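Hypothetical protein TTHA0849 (Thermus thermophilus, PDB 2D4R) is of unknown function but, as a putative member of the START domain superfamily, probably binds a lipid or other hydrophobic ligand. Local coordinates at residues P29-V34 with S49-V54; L63-W68 with F78-D83; F84-G89 with T105-L110. One frame throughout, in Å; residues are numbered along the deposited sequence.

All three contacts build one seven-stranded antiparallel sheet, taken in series along the chain. Contact 1 joins the loop ahead of outer strand 34-43 to strand 46-55; contact 2 joins strands 58-69 and 74-82, and contact 3 strands 86-95 and 100-109. Contacts 1 and 2 have centres about 14 Å apart and meet where the neighbouring strands 46-55 and 58-69 lie side by side, Ser-49 OG being 2.8 Å from Glu-66 OE1. Contacts 2 and 3 are about 10 Å apart, centre to centre, and meet where Glu-64 OE2 approaches Tyr-87 CE2 to 3.2 Å. Trp-51, Glu-64 and Tyr-87 line one face, on the helix 120-144 side, where relatives of this fold hold hydrophobic ligands.

Contact 1: P29-V34 with S49-V54; sequences PYLKEV and SRWVAV
Glu-33 and Val-34 meet Ala-53 and Val-54 at the start of an antiparallel ladder, with Val-34 and Ala-53 forming a non-hydrogen-bonded pair and Val-54 N donating to Glu-33 O over 2.9 Å in a nearly straight bond (170°). That bond holds the peptide as the chain leaves its loop; Glu-33 O also receives a CA-H...O contact from Ala-53 CA and has Val-54 CG2 3.7 Å away. A type I beta turn from Leu-31 to Val-34, closed by Val-34 N on Leu-31 O, delivers the chain to the sheet edge.

On the face carrying Ala-53, the two methyls of Val-34 divide their work. With CG1 anti to the backbone N (chi1 168°), CG2 is left anti to the carbonyl carbon and meets the six-membered ring of Trp-51 obliquely, 4.0 Å from CZ3; Val-34 CG1 instead lies 3.7 Å from Val-52 O. Leu-31 CD1 reaches the same corner of the indole more loosely, 4.3 Å from Trp-51 CZ3. At the far end of the ring system, Trp-51 NE1 donates to Ser-49 OG at 2.8 Å, close to the indole plane though bent, and this anchors the rotation of the buried ring.

Trp-51 also stacks on Trp-62 of strand 58-69 and touches Leu-37 of strand 34-43, while Leu-31 rests on Leu-134 of helix 120-144. The loop thus links the short helix 24-27 to outer strand 34-43, with the long C-terminal helix packed against Leu-31.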
loop_
_atom_site.group_PDB
_atom_site.type_symbol
_atom_site.label_atom_id
_atom_site.label_comp_id
_atom_site.label_asym_id
_atom_site.label_seq_id
_atom_site.Cartn_x
_atom_site.Cartn_y
_atom_site.Cartn_z
ATOM N N PRO A 29 -6.750 10.275 1.651
ATOM C CA PRO A 29 -6.778 11.212 2.786
ATOM C C PRO A 29 -6.421 10.628 4.152
ATOM O O PRO A 29 -6.102 11.364 5.064
ATOM C CB PRO A 29 -8.198 11.780 2.753
ATOM C CG PRO A 29 -8.639 11.591 1.334
ATOM C CD PRO A 29 -8.024 10.287 0.909
ATOM N N TYR A 30 -6.480 9.309 4.289
ATOM C CA TYR A 30 -6.191 8.655 5.568
ATOM C C TYR A 30 -4.783 8.063 5.605
ATOM O O TYR A 30 -4.393 7.428 6.591
ATOM C CB TYR A 30 -7.219 7.552 5.846
ATOM C CG TYR A 30 -8.639 8.072 5.926
ATOM C CD1 TYR A 30 -9.404 8.273 4.765
ATOM C CD2 TYR A 30 -9.210 8.398 7.158
ATOM C CE1 TYR A 30 -10.702 8.791 4.840
ATOM C CE2 TYR A 30 -10.502 8.915 7.241
ATOM C CZ TYR A 30 -11.238 9.107 6.080
ATOM O OH TYR A 30 -12.505 9.617 6.168
ATOM N N LEU A 31 -4.027 8.268 4.524
ATOM C CA LEU A 31 -2.625 7.855 4.453
ATOM C C LEU A 31 -1.701 9.048 4.736
ATOM O O LEU A 31 -1.375 9.845 3.849
ATOM C CB LEU A 31 -2.327 7.268 3.071
ATOM C CG LEU A 31 -3.338 6.236 2.544
ATOM C CD1 LEU A 31 -2.855 5.678 1.241
ATOM C CD2 LEU A 31 -3.530 5.108 3.537
ATOM N N LYS A 32 -1.282 9.170 5.986
ATOM C CA LYS A 32 -0.653 10.395 6.443
ATOM C C LYS A 32 0.738 10.573 5.865
ATOM O O LYS A 32 1.248 11.678 5.817
ATOM C CB LYS A 32 -0.591 10.409 7.970
ATOM C CG LYS A 32 -1.961 10.382 8.628
ATOM C CD LYS A 32 -2.752 11.665 8.347
ATOM C CE LYS A 32 -3.901 11.437 7.361
ATOM N NZ LYS A 32 -4.647 12.710 7.126
ATOM N N GLU A 33 1.353 9.484 5.420
ATOM C CA GLU A 33 2.705 9.552 4.885
ATOM C C GLU A 33 2.682 9.743 3.373
ATOM O O GLU A 33 3.733 9.872 2.735
ATOM C CB GLU A 33 3.472 8.275 5.234
ATOM C CG GLU A 33 3.262 7.784 6.649
ATOM C CD GLU A 33 4.408 6.925 7.141
ATOM O OE1 GLU A 33 4.879 6.066 6.365
ATOM O OE2 GLU A 33 4.840 7.112 8.300
ATOM N N VAL A 34 1.476 9.745 2.805
ATOM C CA VAL A 34 1.298 9.961 1.375
ATOM C C VAL A 34 0.862 11.390 1.121
ATOM O O VAL A 34 -0.115 11.859 1.706
ATOM C CB VAL A 34 0.234 9.014 0.791
ATOM C CG1 VAL A 34 -0.139 9.449 -0.608
ATOM C CG2 VAL A 34 0.772 7.596 0.767
ATOM N N SER A 49 -1.394 4.051 -10.987
ATOM C CA SER A 49 -1.486 5.185 -10.084
ATOM C C SER A 49 -0.119 5.811 -9.820
ATOM O O SER A 49 0.907 5.129 -9.863
ATOM C CB SER A 49 -2.115 4.740 -8.767
ATOM O OG SER A 49 -1.329 3.738 -8.155
ATOM N N ARG A 50 -0.118 7.114 -9.551
ATOM C CA ARG A 50 1.112 7.856 -9.285
ATOM C C ARG A 50 1.179 8.224 -7.802
ATOM O O ARG A 50 0.340 8.959 -7.301
ATOM C CB ARG A 50 1.161 9.130 -10.146
ATOM C CG ARG A 50 2.381 10.032 -9.896
ATOM C CD ARG A 50 2.368 11.291 -10.778
ATOM N NE ARG A 50 1.848 11.054 -12.131
ATOM C CZ ARG A 50 2.590 10.709 -13.183
ATOM N NH1 ARG A 50 3.902 10.553 -13.055
ATOM N NH2 ARG A 50 2.020 10.516 -14.368
ATOM N N TRP A 51 2.176 7.696 -7.107
ATOM C CA TRP A 51 2.325 7.956 -5.681
ATOM C C TRP A 51 3.447 8.967 -5.421
ATOM O O TRP A 51 4.501 8.936 -6.065
ATOM C CB TRP A 51 2.625 6.649 -4.920
ATOM C CG TRP A 51 1.501 5.613 -4.933
ATOM C CD1 TRP A 51 0.921 5.050 -6.030
ATOM C CD2 TRP A 51 0.858 5.009 -3.788
ATOM N NE1 TRP A 51 -0.034 4.141 -5.649
ATOM C CE2 TRP A 51 -0.094 4.095 -4.282
ATOM C CE3 TRP A 51 0.996 5.159 -2.399
ATOM C CZ2 TRP A 51 -0.910 3.326 -3.434
ATOM C CZ3 TRP A 51 0.186 4.399 -1.559
ATOM C CH2 TRP A 51 -0.754 3.494 -2.083
ATOM N N VAL A 52 3.206 9.867 -4.475
ATOM C CA VAL A 52 4.282 10.600 -3.840
ATOM C C VAL A 52 4.159 10.428 -2.343
ATOM O O VAL A 52 3.145 10.782 -1.753
ATOM C CB VAL A 52 4.242 12.121 -4.170
ATOM C CG1 VAL A 52 5.371 12.836 -3.417
ATOM C CG2 VAL A 52 4.376 12.347 -5.672
ATOM N N ALA A 53 5.203 9.879 -1.737
ATOM C CA ALA A 53 5.225 9.643 -0.305
ATOM C C ALA A 53 6.352 10.453 0.314
ATOM O O ALA A 53 7.314 10.838 -0.364
ATOM C CB ALA A 53 5.420 8.137 -0.017
ATOM N N VAL A 54 6.228 10.726 1.606
ATOM C CA VAL A 54 7.315 11.369 2.314
ATOM C C VAL A 54 7.880 10.454 3.381
ATOM O O VAL A 54 7.154 9.857 4.160
ATOM C CB VAL A 54 6.871 12.701 2.945
ATOM C CG1 VAL A 54 6.216 13.570 1.876
ATOM C CG2 VAL A 54 5.934 12.456 4.111
#

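Contact 2: L63-W68 with F78-D83; sequences LEEEEW and FSPEGD
Leu-63 O accepts the hydroxyl of Ser-79 in a short bond, 2.6 Å from OG, the donor approaching almost in line with the carbonyl. A chi1 of -179° swings OG away from its own backbone N and across to the neighbouring strand. Leu-63 is held by its amide as well, since its N donates to Glu-81 O at 2.9 Å. Two residues along, Glu-65 and Phe-78 form a regular antiparallel hydrogen-bonded pair: Glu-65 N reaches Phe-78 O over 2.8 Å with an angle of 171°, and Phe-78 N returns a bond to Glu-65 O.

These bonds tie together the beta hairpin of strands 58-69 and 74-82, in the middle of the antiparallel sheet of this Bet v 1-like fold. The second strand turns a corner at Pro-80 and Glu-81, and here the serine hydroxyl supplies a link from side chain to main chain. Gly-82 follows with backbone angles that would jam a CB against the preceding carbonyl oxygen.

Around the corner, the pyrrolidine of Pro-80 wedges in beside Leu-63 and Glu-65. Its CD lies 3.3 Å from Leu-63 O, and its CG sits against the aliphatic part of Glu-65, 3.5 Å from CG. The carboxylate of Glu-65 continues past the proline to a salt bridge with Arg-48 on strand 46-55. Leu-63 and Glu-81 run side by side in the same direction, the leucine's CD1 end lying along the glutamate chain. Away from this face, Glu-64 CG passes 4.1 Å from Phe-78 O before the chain extends to the helix side of the sheet, where OE2 accepts from the indole NE1 of Trp-62.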
loop_
_atom_site.group_PDB
_atom_site.type_symbol
_atom_site.label_atom_id
_atom_site.label_comp_id
_atom_site.label_asym_id
_atom_site.label_seq_id
_atom_site.Cartn_x
_atom_site.Cartn_y
_atom_site.Cartn_z
ATOM N N LEU A 63 5.415 5.333 -9.978
ATOM C CA LEU A 63 4.185 4.904 -10.608
ATOM C C LEU A 63 3.953 3.452 -10.214
ATOM O O LEU A 63 4.901 2.701 -10.032
ATOM C CB LEU A 63 4.289 5.065 -12.126
ATOM C CG LEU A 63 4.286 6.546 -12.550
ATOM C CD1 LEU A 63 4.998 6.730 -13.882
ATOM C CD2 LEU A 63 2.850 7.049 -12.644
ATOM N N GLU A 64 2.690 3.073 -10.059
ATOM C CA GLU A 64 2.352 1.754 -9.547
ATOM C C GLU A 64 1.232 1.150 -10.367
ATOM O O GLU A 64 0.236 1.806 -10.651
ATOM C CB GLU A 64 1.922 1.843 -8.080
ATOM C CG GLU A 64 1.781 0.488 -7.390
ATOM C CD GLU A 64 1.386 0.617 -5.931
ATOM O OE1 GLU A 64 0.211 0.361 -5.602
ATOM O OE2 GLU A 64 2.251 0.982 -5.116
ATOM N N GLU A 65 1.407 -0.105 -10.746
ATOM C CA GLU A 65 0.359 -0.847 -11.417
ATOM C C GLU A 65 -0.218 -1.848 -10.416
ATOM O O GLU A 65 0.508 -2.648 -9.820
ATOM C CB GLU A 65 0.925 -1.570 -12.664
ATOM C CG GLU A 65 1.617 -0.620 -13.689
ATOM C CD GLU A 65 1.929 -1.255 -15.062
ATOM O OE1 GLU A 65 2.157 -2.481 -15.142
ATOM O OE2 GLU A 65 1.956 -0.515 -16.072
ATOM N N GLU A 66 -1.527 -1.789 -10.212
ATOM C CA GLU A 66 -2.186 -2.795 -9.393
ATOM C C GLU A 66 -3.196 -3.607 -10.187
ATOM O O GLU A 66 -3.983 -3.072 -10.969
ATOM C CB GLU A 66 -2.860 -2.155 -8.170
ATOM C CG GLU A 66 -3.544 -0.842 -8.427
ATOM C CD GLU A 66 -2.680 0.338 -8.037
ATOM O OE1 GLU A 66 -2.755 1.382 -8.717
ATOM O OE2 GLU A 66 -1.926 0.220 -7.047
ATOM N N GLU A 67 -3.142 -4.917 -9.988
ATOM C CA GLU A 67 -4.084 -5.840 -10.590
ATOM C C GLU A 67 -5.011 -6.281 -9.472
ATOM O O GLU A 67 -4.552 -6.788 -8.432
ATOM C CB GLU A 67 -3.343 -7.046 -11.170
ATOM C CG GLU A 67 -4.166 -7.919 -12.098
ATOM C CD GLU A 67 -3.466 -9.230 -12.439
ATOM O OE1 GLU A 67 -2.859 -9.849 -11.530
ATOM O OE2 GLU A 67 -3.522 -9.641 -13.618
ATOM N N TRP A 68 -6.309 -6.074 -9.692
ATOM C CA TRP A 68 -7.326 -6.320 -8.682
ATOM C C TRP A 68 -8.042 -7.635 -8.965
ATOM O O TRP A 68 -8.545 -7.857 -10.070
ATOM C CB TRP A 68 -8.328 -5.157 -8.659
ATOM C CG TRP A 68 -7.720 -3.850 -8.189
ATOM C CD1 TRP A 68 -7.318 -2.807 -8.969
ATOM C CD2 TRP A 68 -7.415 -3.478 -6.838
ATOM N NE1 TRP A 68 -6.778 -1.810 -8.196
ATOM C CE2 TRP A 68 -6.825 -2.192 -6.883
ATOM C CE3 TRP A 68 -7.580 -4.107 -5.590
ATOM C CZ2 TRP A 68 -6.399 -1.518 -5.729
ATOM C CZ3 TRP A 68 -7.153 -3.435 -4.440
ATOM C CH2 TRP A 68 -6.568 -2.150 -4.523
ATOM N N PHE A 78 2.952 -3.599 -8.722
ATOM C CA PHE A 78 4.344 -3.577 -9.149
ATOM C C PHE A 78 4.610 -2.173 -9.686
ATOM O O PHE A 78 3.742 -1.592 -10.327
ATOM C CB PHE A 78 4.546 -4.658 -10.237
ATOM C CG PHE A 78 5.936 -4.699 -10.858
ATOM C CD1 PHE A 78 6.862 -5.667 -10.465
ATOM C CD2 PHE A 78 6.299 -3.803 -11.865
ATOM C CE1 PHE A 78 8.128 -5.741 -11.065
ATOM C CE2 PHE A 78 7.567 -3.874 -12.470
ATOM C CZ PHE A 78 8.476 -4.844 -12.068
ATOM N N SER A 79 5.787 -1.620 -9.405
ATOM C CA SER A 79 6.172 -0.324 -9.965
ATOM C C SER A 79 7.085 -0.512 -11.162
ATOM O O SER A 79 8.180 -1.057 -11.035
ATOM C CB SER A 79 6.907 0.527 -8.932
ATOM O OG SER A 79 7.242 1.771 -9.510
ATOM N N PRO A 80 6.646 -0.055 -12.344
ATOM C CA PRO A 80 7.424 -0.169 -13.583
ATOM C C PRO A 80 8.404 0.996 -13.733
ATOM O O PRO A 80 9.359 0.932 -14.515
ATOM C CB PRO A 80 6.353 -0.152 -14.676
ATOM C CG PRO A 80 5.021 0.116 -13.961
ATOM C CD PRO A 80 5.364 0.621 -12.599
ATOM N N GLU A 81 8.139 2.072 -12.999
ATOM C CA GLU A 81 9.025 3.222 -13.010
ATOM C C GLU A 81 8.847 4.116 -11.782
ATOM O O GLU A 81 7.796 4.117 -11.127
ATOM C CB GLU A 81 8.820 4.038 -14.289
ATOM C CG GLU A 81 7.571 4.894 -14.293
ATOM C CD GLU A 81 7.171 5.384 -15.685
ATOM O OE1 GLU A 81 7.484 6.545 -16.028
ATOM O OE2 GLU A 81 6.532 4.612 -16.439
ATOM N N GLY A 82 9.893 4.877 -11.476
ATOM C CA GLY A 82 9.859 5.732 -10.313
ATOM C C GLY A 82 11.176 5.657 -9.595
ATOM O O GLY A 82 12.187 5.317 -10.191
ATOM N N ASP A 83 11.162 5.968 -8.309
ATOM C CA ASP A 83 12.388 6.040 -7.516
ATOM C C ASP A 83 12.913 4.680 -7.030
ATOM O O ASP A 83 14.100 4.530 -6.766
ATOM C CB ASP A 83 12.167 6.962 -6.308
ATOM C CG ASP A 83 12.021 8.431 -6.702
ATOM O OD1 ASP A 83 12.307 8.787 -7.866
ATOM O OD2 ASP A 83 11.621 9.230 -5.830
#

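Contact 3: F84-G89 with T105-L110; sequences FDRYEG and TLTYEL
Arg-86 crosses strand 105-109 with its chain fully drawn out, and each part of it meets something different. CB packs on the CB of Glu-109 at 3.8 Å; CG passes near Thr-107 O; CD comes close to both Glu-109 OE1 and Thr-107 CG2. With CG anti to the backbone N (chi1 -176°), the guanidinium is carried over Thr-107, whose CG2 methyl lies under one face, 3.5 Å from NE. At the tip, NH1 makes a weak salt bridge to Glu-109 OE1, 3.3 Å away at the guanidinium edge, the carboxylate turned 83° against it. NE pairs with OE1 of Glu-88 on its own strand.

The backbones of the two strands form the ladder of a beta hairpin. Glu-88 and Thr-107 exchange backbone bonds, whereas Asp-85 and Arg-86 both face Glu-109 in a classic beta bulge: Glu-109 O takes Asp-85 N at 2.8 Å and, more distantly, Arg-86 N.

The other face is mostly aromatic and aliphatic. Leu-106 CD1 sits over the centre of the Tyr-87 ring in a CH-pi contact, 3.8 Å from the centroid, and CD2 reaches CE1 and OH. Beyond the strand ends, Phe-84 crosses Leu-110, with Phe-84 CD2 3.5 Å from Leu-110 CG. Tyr-87 CD1 stands over one face of the phenylalanine ring. A serine in place of Tyr-87 would probably leave the Leu-106 methyls and the face of Phe-84 without their aromatic partner.

Charges thus gather on the face of Arg-86, Glu-88 and Glu-109, while rings and leucine methyls predominate on the face turned to helix 120-144, consistent with a largely hydrophobic inner face that could receive a ligand, as in relatives.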
loop_
_atom_site.group_PDB
_atom_site.type_symbol
_atom_site.label_atom_id
_atom_site.label_comp_id
_atom_site.label_asym_id
_atom_site.label_seq_id
_atom_site.Cartn_x
_atom_site.Cartn_y
_atom_site.Cartn_z
ATOM N N PHE A 84 12.029 3.704 -6.900
ATOM C CA PHE A 84 12.442 2.357 -6.510
ATOM C C PHE A 84 12.906 1.564 -7.740
ATOM O O PHE A 84 12.338 1.698 -8.827
ATOM C CB PHE A 84 11.283 1.607 -5.840
ATOM C CG PHE A 84 10.874 2.159 -4.486
ATOM C CD1 PHE A 84 9.786 3.027 -4.369
ATOM C CD2 PHE A 84 11.553 1.784 -3.328
ATOM C CE1 PHE A 84 9.382 3.513 -3.122
ATOM C CE2 PHE A 84 11.152 2.265 -2.070
ATOM C CZ PHE A 84 10.071 3.128 -1.966
ATOM N N ASP A 85 13.932 0.745 -7.571
ATOM C CA ASP A 85 14.285 -0.219 -8.600
ATOM C C ASP A 85 13.238 -1.303 -8.602
ATOM O O ASP A 85 12.931 -1.897 -9.637
ATOM C CB ASP A 85 15.642 -0.841 -8.319
ATOM C CG ASP A 85 16.753 0.189 -8.279
ATOM O OD1 ASP A 85 17.673 0.016 -7.456
ATOM O OD2 ASP A 85 16.704 1.167 -9.062
ATOM N N ARG A 86 12.684 -1.554 -7.426
ATOM C CA ARG A 86 11.654 -2.562 -7.282
ATOM C C ARG A 86 10.684 -2.134 -6.188
ATOM O O ARG A 86 11.095 -1.704 -5.106
ATOM C CB ARG A 86 12.309 -3.899 -6.940
ATOM C CG ARG A 86 11.379 -5.082 -6.841
ATOM C CD ARG A 86 12.191 -6.330 -6.514
ATOM N NE ARG A 86 11.441 -7.563 -6.710
ATOM C CZ ARG A 86 11.897 -8.774 -6.406
ATOM N NH1 ARG A 86 13.110 -8.923 -5.884
ATOM N NH2 ARG A 86 11.139 -9.838 -6.633
ATOM N N TYR A 87 9.393 -2.227 -6.490
ATOM C CA TYR A 87 8.358 -1.932 -5.520
ATOM C C TYR A 87 7.106 -2.727 -5.858
ATOM O O TYR A 87 6.336 -2.358 -6.742
ATOM C CB TYR A 87 8.045 -0.447 -5.532
ATOM C CG TYR A 87 7.162 0.009 -4.392
ATOM C CD1 TYR A 87 7.712 0.610 -3.255
ATOM C CD2 TYR A 87 5.779 -0.097 -4.477
ATOM C CE1 TYR A 87 6.892 1.103 -2.240
ATOM C CE2 TYR A 87 4.949 0.387 -3.466
ATOM C CZ TYR A 87 5.504 0.986 -2.354
ATOM O OH TYR A 87 4.666 1.463 -1.359
ATOM N N GLU A 88 6.903 -3.822 -5.137
ATOM C CA GLU A 88 5.876 -4.780 -5.510
ATOM C C GLU A 88 5.409 -5.616 -4.321
ATOM O O GLU A 88 6.106 -5.736 -3.297
ATOM C CB GLU A 88 6.412 -5.711 -6.604
ATOM C CG GLU A 88 7.534 -6.626 -6.134
ATOM C CD GLU A 88 8.101 -7.485 -7.248
ATOM O OE1 GLU A 88 9.264 -7.257 -7.628
ATOM O OE2 GLU A 88 7.394 -8.386 -7.748
ATOM N N GLY A 89 4.228 -6.209 -4.470
ATOM C CA GLY A 89 3.694 -6.994 -3.385
ATOM C C GLY A 89 2.230 -7.326 -3.554
ATOM O O GLY A 89 1.692 -7.325 -4.656
ATOM N N THR A 105 2.104 -7.213 1.894
ATOM C CA THR A 105 3.464 -7.687 1.705
ATOM C C THR A 105 4.136 -6.838 0.633
ATOM O O THR A 105 3.586 -6.661 -0.466
ATOM C CB THR A 105 3.446 -9.153 1.235
ATOM O OG1 THR A 105 2.536 -9.893 2.051
ATOM C CG2 THR A 105 4.828 -9.771 1.323
ATOM N N LEU A 106 5.329 -6.336 0.944
ATOM C CA LEU A 106 6.031 -5.396 0.072
ATOM C C LEU A 106 7.510 -5.750 -0.120
ATOM O O LEU A 106 8.307 -5.697 0.817
ATOM C CB LEU A 106 5.912 -3.980 0.643
ATOM C CG LEU A 106 6.679 -2.857 -0.057
ATOM C CD1 LEU A 106 6.306 -2.773 -1.531
ATOM C CD2 LEU A 106 6.378 -1.559 0.646
ATOM N N THR A 107 7.867 -6.113 -1.345
ATOM C CA THR A 107 9.264 -6.277 -1.718
ATOM C C THR A 107 9.717 -5.017 -2.425
ATOM O O THR A 107 9.098 -4.576 -3.386
ATOM C CB THR A 107 9.444 -7.474 -2.669
ATOM O OG1 THR A 107 9.102 -8.674 -1.976
ATOM C CG2 THR A 107 10.884 -7.544 -3.207
ATOM N N TYR A 108 10.795 -4.425 -1.944
ATOM C CA TYR A 108 11.289 -3.182 -2.518
ATOM C C TYR A 108 12.802 -3.251 -2.683
ATOM O O TYR A 108 13.491 -3.994 -1.970
ATOM C CB TYR A 108 10.940 -2.006 -1.608
ATOM C CG TYR A 108 11.694 -2.063 -0.293
ATOM C CD1 TYR A 108 12.895 -1.367 -0.121
ATOM C CD2 TYR A 108 11.250 -2.876 0.750
ATOM C CE1 TYR A 108 13.641 -1.487 1.056
ATOM C CE2 TYR A 108 11.984 -3.002 1.933
ATOM C CZ TYR A 108 13.178 -2.308 2.075
ATOM O OH TYR A 108 13.904 -2.442 3.225
ATOM N N GLU A 109 13.317 -2.468 -3.624
ATOM C CA GLU A 109 14.747 -2.241 -3.719
ATOM C C GLU A 109 14.997 -0.787 -4.050
ATOM O O GLU A 109 14.461 -0.254 -5.018
ATOM C CB GLU A 109 15.375 -3.148 -4.779
ATOM C CG GLU A 109 15.550 -4.597 -4.320
ATOM C CD GLU A 109 15.958 -5.527 -5.453
ATOM O OE1 GLU A 109 15.583 -6.722 -5.403
ATOM O OE2 GLU A 109 16.656 -5.059 -6.388
ATOM N N LEU A 110 15.813 -0.148 -3.216
ATOM C CA LEU A 110 16.109 1.264 -3.333
ATOM C C LEU A 110 17.623 1.421 -3.398
ATOM O O LEU A 110 18.294 1.228 -2.389
ATOM C CB LEU A 110 15.589 1.975 -2.093
ATOM C CG LEU A 110 14.609 3.136 -2.191
ATOM C CD1 LEU A 110 14.693 3.900 -0.886
ATOM C CD2 LEU A 110 14.942 4.048 -3.353
#